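Local coordinates for acetyl transferase (Salmonella typhimurium, PDB 1S7K), which is a dimeric GNAT-family enzyme that acetylates the N-terminal alpha-amino group of ribosomal protein L7/L12, presumably from acetyl-coenzyme A, at residues A[72-77]-A[82-87]; A[25-30]-A[100-105]; A[119-124]-A[177-182]. All blocks are in the same frame, centred on the assembly; numbering follows the deposited sequence.

After two short strands, 7-9 and 14-18, helix 24-33 supplies one half of contact 2. The hairpin of contact 1 then closes a short loop, before 100-105 returns to the helix; contact 1 thus falls inside the longer loop that contact 2 completes. The two touch directly, because strands 80-91 and 96-103 are neighbours in the sheet. Contact 3 opens after contact 2 has closed and closes a separate loop, from helix 112-127 to the C-terminal end of strand 168-178 and its tail. It meets contact 1 through the Tyr73 and Tyr124 hydroxyls and packing of Leu120 and Tyr124 on Phe87 and of Leu120 on Leu85; the centres of contacts 2 and 3 are about 26 Å apart.

Contact 1: A[72-77]-A[82-87]; sequences MYLIFC and AGVLSF
Tyr73 and Leu85 are joined by two backbone hydrogen bonds, Tyr73 N to Leu85 O and Leu85 N to Tyr73 O, each 2.9 Å. They form a hydrogen-bonded pair of the antiparallel hairpin made by strands 71-77 and 80-91 in the mixed sheet of this GNAT fold. Ile75 N reaches Gly83 O at 3.0 Å, Ile75 N lying 40° out of the plane of the Gly83 carbonyl. Beyond it the ladder becomes irregular: Ile75 O takes a strong bond from Ala82 N at 2.7 Å and a weak, longer one from Gly83 N. Two residues facing one define a classic beta bulge. The Ala82 bond is nearly straight, with 167° at the hydrogen, so the extra residue is accommodated without losing the main grip on this carbonyl.

Leu74 with Val84, between the Tyr73 and Ile75 pairs, and Met72 with Ser86, beyond Tyr73, are non-hydrogen-bonded pairs with their side chains on one face. Leu74 CD2 meets Val84 CG2 at 3.7 Å; that methyl of Val84 is turned beside its own backbone N, while CG1 lies anti to the N (chi1 169°) and comes to 3.6 Å from Tyr73 O. On the other face Ile75 CG1 packs 4.1 Å from Leu85 CB. Both side chains touch Met113 of helix 112-127, and Ile75 also touches Ile112. Both helix residues bind coenzyme A in another structure of this protein, consistent with this face backing the cofactor site. The Tyr73 ring rises from the same face, its hydroxyl hydrogen-bonded to Glu6 and Tyr124. Leu85 O lies at the edge of that ring, in its plane, and approaches Tyr73 CB to 3.4 Å.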
# COMPACT_ATOMS: atom_id res chain seq x y z
N MET A 72 14.29 -4.24 8.13
CA MET A 72 14.04 -4.22 9.54
C MET A 72 15.37 -3.91 10.25
O MET A 72 16.31 -4.71 10.16
CB MET A 72 13.49 -5.55 10.05
CG MET A 72 13.32 -5.52 11.57
SD MET A 72 12.82 -7.15 12.12
CE MET A 72 12.50 -6.83 13.66
N TYR A 73 15.45 -2.73 10.91
CA TYR A 73 16.64 -2.38 11.64
C TYR A 73 16.35 -2.27 13.13
O TYR A 73 15.26 -1.89 13.58
CB TYR A 73 17.19 -1.01 11.11
CG TYR A 73 17.71 -1.04 9.69
CD1 TYR A 73 19.03 -1.46 9.42
CD2 TYR A 73 16.91 -0.64 8.63
CE1 TYR A 73 19.52 -1.47 8.07
CE2 TYR A 73 17.38 -0.67 7.30
CZ TYR A 73 18.69 -1.08 7.03
OH TYR A 73 19.16 -1.07 5.72
N LEU A 74 17.36 -2.60 13.92
CA LEU A 74 17.31 -2.49 15.36
C LEU A 74 18.09 -1.20 15.75
O LEU A 74 19.20 -0.96 15.25
CB LEU A 74 18.00 -3.72 16.00
CG LEU A 74 17.15 -4.97 15.89
CD1 LEU A 74 17.78 -6.11 16.71
CD2 LEU A 74 15.79 -4.66 16.53
N ILE A 75 17.48 -0.40 16.62
CA ILE A 75 18.05 0.87 17.12
C ILE A 75 18.78 0.55 18.42
O ILE A 75 18.16 0.03 19.35
CB ILE A 75 16.92 1.88 17.47
CG1 ILE A 75 16.13 2.35 16.23
CG2 ILE A 75 17.52 3.17 18.13
CD1 ILE A 75 14.75 2.98 16.71
N PHE A 76 20.07 0.90 18.48
CA PHE A 76 20.91 0.70 19.66
C PHE A 76 21.37 2.05 20.16
O PHE A 76 21.81 2.89 19.39
CB PHE A 76 22.14 -0.14 19.35
CG PHE A 76 21.83 -1.58 19.21
CD1 PHE A 76 21.48 -2.12 17.96
CD2 PHE A 76 21.85 -2.40 20.32
CE1 PHE A 76 21.15 -3.46 17.84
CE2 PHE A 76 21.53 -3.74 20.22
CZ PHE A 76 21.18 -4.27 18.97
N CYS A 77 21.24 2.24 21.46
CA CYS A 77 21.63 3.51 22.06
C CYS A 77 22.69 3.13 23.09
O CYS A 77 22.37 2.39 24.02
CB CYS A 77 20.38 4.11 22.72
SG CYS A 77 20.69 5.55 23.85
N ALA A 82 17.20 -0.55 21.83
CA ALA A 82 16.16 0.37 22.29
C ALA A 82 14.85 0.35 21.52
O ALA A 82 13.88 0.91 21.99
CB ALA A 82 16.70 1.83 22.29
N GLY A 83 14.85 -0.24 20.33
CA GLY A 83 13.59 -0.32 19.59
C GLY A 83 13.83 -0.79 18.19
O GLY A 83 14.90 -1.26 17.88
N VAL A 84 12.81 -0.67 17.33
CA VAL A 84 12.89 -1.13 15.95
C VAL A 84 12.53 0.02 14.98
O VAL A 84 11.67 0.81 15.28
CB VAL A 84 11.86 -2.25 15.67
CG1 VAL A 84 11.80 -2.50 14.17
CG2 VAL A 84 12.28 -3.59 16.39
N LEU A 85 13.26 0.14 13.87
CA LEU A 85 12.96 1.13 12.83
C LEU A 85 12.85 0.30 11.53
O LEU A 85 13.84 -0.38 11.10
CB LEU A 85 14.08 2.16 12.71
CG LEU A 85 13.87 3.22 11.64
CD1 LEU A 85 12.49 3.80 11.74
CD2 LEU A 85 14.92 4.34 11.78
N SER A 86 11.64 0.31 10.93
CA SER A 86 11.37 -0.50 9.73
C SER A 86 10.86 0.22 8.52
O SER A 86 10.32 1.32 8.64
CB SER A 86 10.30 -1.57 10.06
OG SER A 86 10.71 -2.43 11.12
N PHE A 87 11.04 -0.39 7.35
CA PHE A 87 10.43 0.08 6.14
C PHE A 87 9.43 -1.13 6.06
O PHE A 87 9.83 -2.26 5.71
CB PHE A 87 11.41 0.07 4.96
CG PHE A 87 12.32 1.26 4.91
CD1 PHE A 87 13.55 1.18 4.24
CD2 PHE A 87 11.96 2.45 5.49
CE1 PHE A 87 14.41 2.29 4.18
CE2 PHE A 87 12.81 3.57 5.43
CZ PHE A 87 14.05 3.49 4.78

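Contact 2: A[25-30]-A[100-105]; sequences PALHQL and GYWLDE
Leu27 lays its CD1 methyl against the six-membered part of the Trp102 indole, 3.7 Å from CZ2, the two side chains meeting obliquely. This is helix-on-sheet packing in the GNAT fold: helix 24-33 meets the end of strand 96-103 and the loop that follows. Trp102 can reach the helix because CG sits between its backbone N and carbonyl carbon (chi1 67°), which carries the ring out to the leucines. Leu30 CB approaches from a different direction, at the ring edge and near its plane, 4.2 Å from CH2. Leu27 also packs on Met72, Leu74 and Val84, so it links the indole to the hairpin beside it.

No hydrogen bond joins the two segments. Tyr101 and Leu103, the neighbours of Trp102, bind coenzyme A in another structure of this protein and touch Met113 of helix 112-127.

Farther along, the side chains of Leu30 and Asp104 cross at about a right angle, and Leu30 CD2 lies 4.0 Å from Asp104 CB. The carboxylate has polar partners of its own: OD2 is hydrogen-bonded to Ser106 OG, and OD1 to Asn34 ND2, with a salt bridge to Lys33 NZ. Against that same OD1 rests Leu30 CD1, at 3.6 Å.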
# COMPACT_ATOMS: atom_id res chain seq x y z
N PRO A 25 16.91 -13.27 20.52
CA PRO A 25 16.81 -13.41 21.98
C PRO A 25 16.50 -12.14 22.73
O PRO A 25 15.65 -12.10 23.61
CB PRO A 25 18.17 -13.98 22.37
CG PRO A 25 18.61 -14.76 21.14
CD PRO A 25 18.16 -13.85 19.99
N ALA A 26 17.24 -11.09 22.40
CA ALA A 26 17.08 -9.81 23.08
C ALA A 26 15.82 -9.00 22.69
O ALA A 26 15.15 -8.36 23.51
CB ALA A 26 18.32 -8.99 22.80
N LEU A 27 15.52 -9.01 21.41
CA LEU A 27 14.34 -8.27 20.96
C LEU A 27 13.10 -8.89 21.57
O LEU A 27 12.21 -8.17 22.05
CB LEU A 27 14.24 -8.32 19.45
CG LEU A 27 13.00 -7.71 18.81
CD1 LEU A 27 12.85 -6.18 19.03
CD2 LEU A 27 13.13 -8.07 17.34
N HIS A 28 13.06 -10.23 21.57
CA HIS A 28 11.91 -10.95 22.12
C HIS A 28 11.71 -10.46 23.52
O HIS A 28 10.59 -10.26 23.95
CB HIS A 28 12.13 -12.47 22.14
CG HIS A 28 10.90 -13.26 22.50
ND1 HIS A 28 9.64 -12.95 22.01
CD2 HIS A 28 10.74 -14.38 23.26
CE1 HIS A 28 8.77 -13.85 22.45
NE2 HIS A 28 9.41 -14.73 23.20
N GLN A 29 12.80 -10.27 24.25
CA GLN A 29 12.71 -9.79 25.62
C GLN A 29 12.01 -8.43 25.67
O GLN A 29 11.19 -8.18 26.54
CB GLN A 29 14.11 -9.65 26.22
CG GLN A 29 14.72 -10.96 26.67
CD GLN A 29 14.11 -11.42 27.99
OE1 GLN A 29 13.14 -12.19 28.01
NE2 GLN A 29 14.65 -10.89 29.11
N LEU A 30 12.39 -7.53 24.76
CA LEU A 30 11.80 -6.19 24.70
C LEU A 30 10.35 -6.29 24.21
O LEU A 30 9.47 -5.59 24.72
CB LEU A 30 12.63 -5.30 23.77
CG LEU A 30 12.83 -3.83 24.17
CD1 LEU A 30 13.34 -3.77 25.60
CD2 LEU A 30 13.81 -3.15 23.23
N GLY A 100 7.86 2.29 9.64
CA GLY A 100 7.14 1.85 10.86
C GLY A 100 8.19 1.87 11.97
O GLY A 100 9.33 1.77 11.65
N TYR A 101 7.84 2.10 13.24
CA TYR A 101 8.87 2.09 14.29
C TYR A 101 8.21 1.90 15.64
O TYR A 101 6.99 2.09 15.78
CB TYR A 101 9.63 3.44 14.38
CG TYR A 101 8.90 4.52 15.23
CD1 TYR A 101 9.31 4.82 16.54
CD2 TYR A 101 7.83 5.22 14.72
CE1 TYR A 101 8.64 5.83 17.32
CE2 TYR A 101 7.16 6.23 15.48
CZ TYR A 101 7.56 6.52 16.79
OH TYR A 101 6.83 7.48 17.52
N TRP A 102 9.03 1.48 16.60
CA TRP A 102 8.58 1.40 17.98
C TRP A 102 9.78 1.41 18.88
O TRP A 102 10.82 0.81 18.57
CB TRP A 102 7.64 0.21 18.23
CG TRP A 102 8.17 -1.09 18.13
CD1 TRP A 102 8.20 -1.90 17.03
CD2 TRP A 102 8.77 -1.83 19.21
NE1 TRP A 102 8.81 -3.13 17.36
CE2 TRP A 102 9.16 -3.10 18.69
CE3 TRP A 102 9.02 -1.55 20.56
CZ2 TRP A 102 9.79 -4.09 19.49
CZ3 TRP A 102 9.65 -2.54 21.36
CH2 TRP A 102 10.02 -3.78 20.82
N LEU A 103 9.62 2.09 20.01
CA LEU A 103 10.68 2.28 20.98
C LEU A 103 10.30 1.74 22.35
O LEU A 103 9.14 1.88 22.78
CB LEU A 103 10.94 3.79 21.18
CG LEU A 103 11.65 4.49 20.04
CD1 LEU A 103 11.68 6.00 20.21
CD2 LEU A 103 13.06 3.94 19.99
N ASP A 104 11.28 1.15 23.02
CA ASP A 104 11.09 0.67 24.39
C ASP A 104 10.69 1.87 25.22
O ASP A 104 11.09 3.00 24.95
CB ASP A 104 12.36 0.13 24.99
CG ASP A 104 12.25 0.02 26.50
OD1 ASP A 104 11.52 -0.91 26.93
OD2 ASP A 104 12.86 0.86 27.22
N GLU A 105 9.93 1.60 26.28
CA GLU A 105 9.42 2.67 27.14
C GLU A 105 10.43 3.66 27.70
O GLU A 105 10.12 4.84 27.87
CB GLU A 105 8.60 2.07 28.30
CG GLU A 105 9.40 1.26 29.32
CD GLU A 105 8.49 0.34 30.16
OE1 GLU A 105 8.95 -0.30 31.13
OE2 GLU A 105 7.30 0.25 29.84

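Contact 3: A[119-124]-A[177-182]; sequences ALMTHY and RIIDAD
Met121 and Ile179 meet where helix 112-127 passes the end of strand 168-178. Segment 119-124 is regular helix, its backbone bonds including His123 N to Ala119 O and Tyr124 N to Leu120 O, both 3.0 Å. Segment 177-182 is strand through Ile178 and then turns into the C-terminal tail; backbone hydrogen bonds between Arg177 and Phe133 and between Ile179 and Arg131 line its beginning up with strand 132-138 and the residue before it. No hydrogen bond spans the two segments, so the contact is carried by side chains, chiefly those of Met121, Arg177 and Ile179.

Met121 is the helix residue that bridges the gap, using both ends of its side chain. At the near end its CB lies 3.8 Å from Ile179 CD1. At the far end the chain turns about the CG-SD bond (chi3 -58°), and CE comes to 3.4 Å from Arg177 NH1. The methyl approaches the guanidinium obliquely, and the two side chains cross at about a right angle.

Helix 112-127 packs here on the end of strand 168-178 and the start of the C-terminal tail, in the GNAT fold; it is the helix whose first turn contributes Ile112, Met113 and Ser114 to coenzyme A binding in another structure of this protein. Phe133 of strand 132-138 touches both Met121 and Ile179 and so joins the two sides, while Phe153 adds to the surroundings of Met121.

Arg177 runs extended from CG to NE, its CG anti to the backbone N (chi1 -166°), which carries the guanidinium away from the strand toward Met121. NH1 makes a weak hydrogen bond to Asn151 O. Within the tail segment itself, Ile179 CD1 lies over one face of the guanidinium, 3.6 Å above its plane and offset toward the rim.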
# COMPACT_ATOMS: atom_id res chain seq x y z
N ALA A 119 18.95 9.73 9.59
CA ALA A 119 20.18 9.07 9.17
C ALA A 119 19.88 7.98 8.17
O ALA A 119 20.58 7.85 7.16
CB ALA A 119 20.91 8.46 10.38
N LEU A 120 18.81 7.22 8.45
CA LEU A 120 18.42 6.10 7.60
C LEU A 120 18.02 6.59 6.23
O LEU A 120 18.43 5.99 5.23
CB LEU A 120 17.28 5.29 8.24
CG LEU A 120 16.67 4.17 7.41
CD1 LEU A 120 17.79 3.17 7.03
CD2 LEU A 120 15.49 3.48 8.20
N MET A 121 17.22 7.67 6.17
CA MET A 121 16.76 8.24 4.90
C MET A 121 17.93 8.78 4.06
O MET A 121 18.04 8.55 2.87
CB MET A 121 15.72 9.33 5.16
CG MET A 121 14.43 8.75 5.80
SD MET A 121 13.13 10.09 5.88
CE MET A 121 14.00 11.33 6.87
N THR A 122 18.86 9.44 4.72
CA THR A 122 20.03 10.01 4.05
C THR A 122 20.85 8.89 3.43
O THR A 122 21.31 8.97 2.30
CB THR A 122 20.90 10.75 5.10
OG1 THR A 122 20.31 12.03 5.37
CG2 THR A 122 22.37 10.85 4.60
N HIS A 123 21.02 7.84 4.23
CA HIS A 123 21.77 6.65 3.83
C HIS A 123 21.11 5.99 2.59
O HIS A 123 21.82 5.58 1.65
CB HIS A 123 21.80 5.69 4.99
CG HIS A 123 22.41 4.36 4.64
ND1 HIS A 123 23.76 4.12 4.76
CD2 HIS A 123 21.85 3.20 4.21
CE1 HIS A 123 24.01 2.86 4.43
NE2 HIS A 123 22.87 2.28 4.09
N TYR A 124 19.78 5.90 2.57
CA TYR A 124 19.13 5.29 1.40
C TYR A 124 19.14 6.21 0.19
O TYR A 124 19.21 5.72 -0.95
CB TYR A 124 17.72 4.86 1.75
CG TYR A 124 17.82 3.46 2.18
CD1 TYR A 124 17.72 2.44 1.23
CD2 TYR A 124 18.10 3.13 3.49
CE1 TYR A 124 17.88 1.13 1.59
CE2 TYR A 124 18.26 1.80 3.86
CZ TYR A 124 18.14 0.81 2.87
OH TYR A 124 18.18 -0.50 3.17
N ARG A 177 8.28 12.33 2.44
CA ARG A 177 9.48 13.13 2.23
C ARG A 177 10.21 12.53 1.05
O ARG A 177 10.39 11.30 1.02
CB ARG A 177 10.42 13.06 3.44
CG ARG A 177 11.48 14.17 3.33
CD ARG A 177 12.07 14.54 4.71
NE ARG A 177 13.37 15.15 4.50
CZ ARG A 177 14.34 15.21 5.40
NH1 ARG A 177 14.17 14.71 6.62
NH2 ARG A 177 15.54 15.68 5.02
N ILE A 178 10.61 13.38 0.09
CA ILE A 178 11.37 12.92 -1.07
C ILE A 178 12.83 13.42 -0.86
O ILE A 178 13.06 14.59 -0.48
CB ILE A 178 10.86 13.54 -2.39
CG1 ILE A 178 9.36 13.24 -2.61
CG2 ILE A 178 11.75 13.06 -3.60
CD1 ILE A 178 9.02 11.86 -2.96
N ILE A 179 13.80 12.53 -1.07
CA ILE A 179 15.23 12.89 -0.97
C ILE A 179 15.92 12.21 -2.21
O ILE A 179 16.17 11.00 -2.24
CB ILE A 179 15.87 12.36 0.38
CG1 ILE A 179 15.13 12.95 1.57
CG2 ILE A 179 17.28 12.81 0.45
CD1 ILE A 179 15.66 12.47 2.99
N ASP A 180 16.18 13.03 -3.23
CA ASP A 180 16.76 12.56 -4.51
C ASP A 180 17.25 13.86 -5.18
O ASP A 180 17.79 14.74 -4.48
CB ASP A 180 15.67 11.92 -5.36
CG ASP A 180 16.23 11.10 -6.55
OD1 ASP A 180 17.47 10.91 -6.66
OD2 ASP A 180 15.40 10.61 -7.34
N ALA A 181 17.01 14.02 -6.48
CA ALA A 181 17.48 15.23 -7.21
C ALA A 181 16.62 16.46 -6.91
O ALA A 181 15.49 16.35 -6.37
CB ALA A 181 17.54 14.93 -8.73
N ASP A 182 17.16 17.63 -7.25
CA ASP A 182 16.49 18.89 -7.01
C ASP A 182 15.23 19.02 -7.86
O ASP A 182 15.12 18.30 -8.85
CB ASP A 182 17.40 20.09 -7.32
CG ASP A 182 18.37 20.40 -6.20
OD1 ASP A 182 18.15 19.95 -5.03
OD2 ASP A 182 19.35 21.12 -6.53
OXT ASP A 182 14.42 19.88 -7.50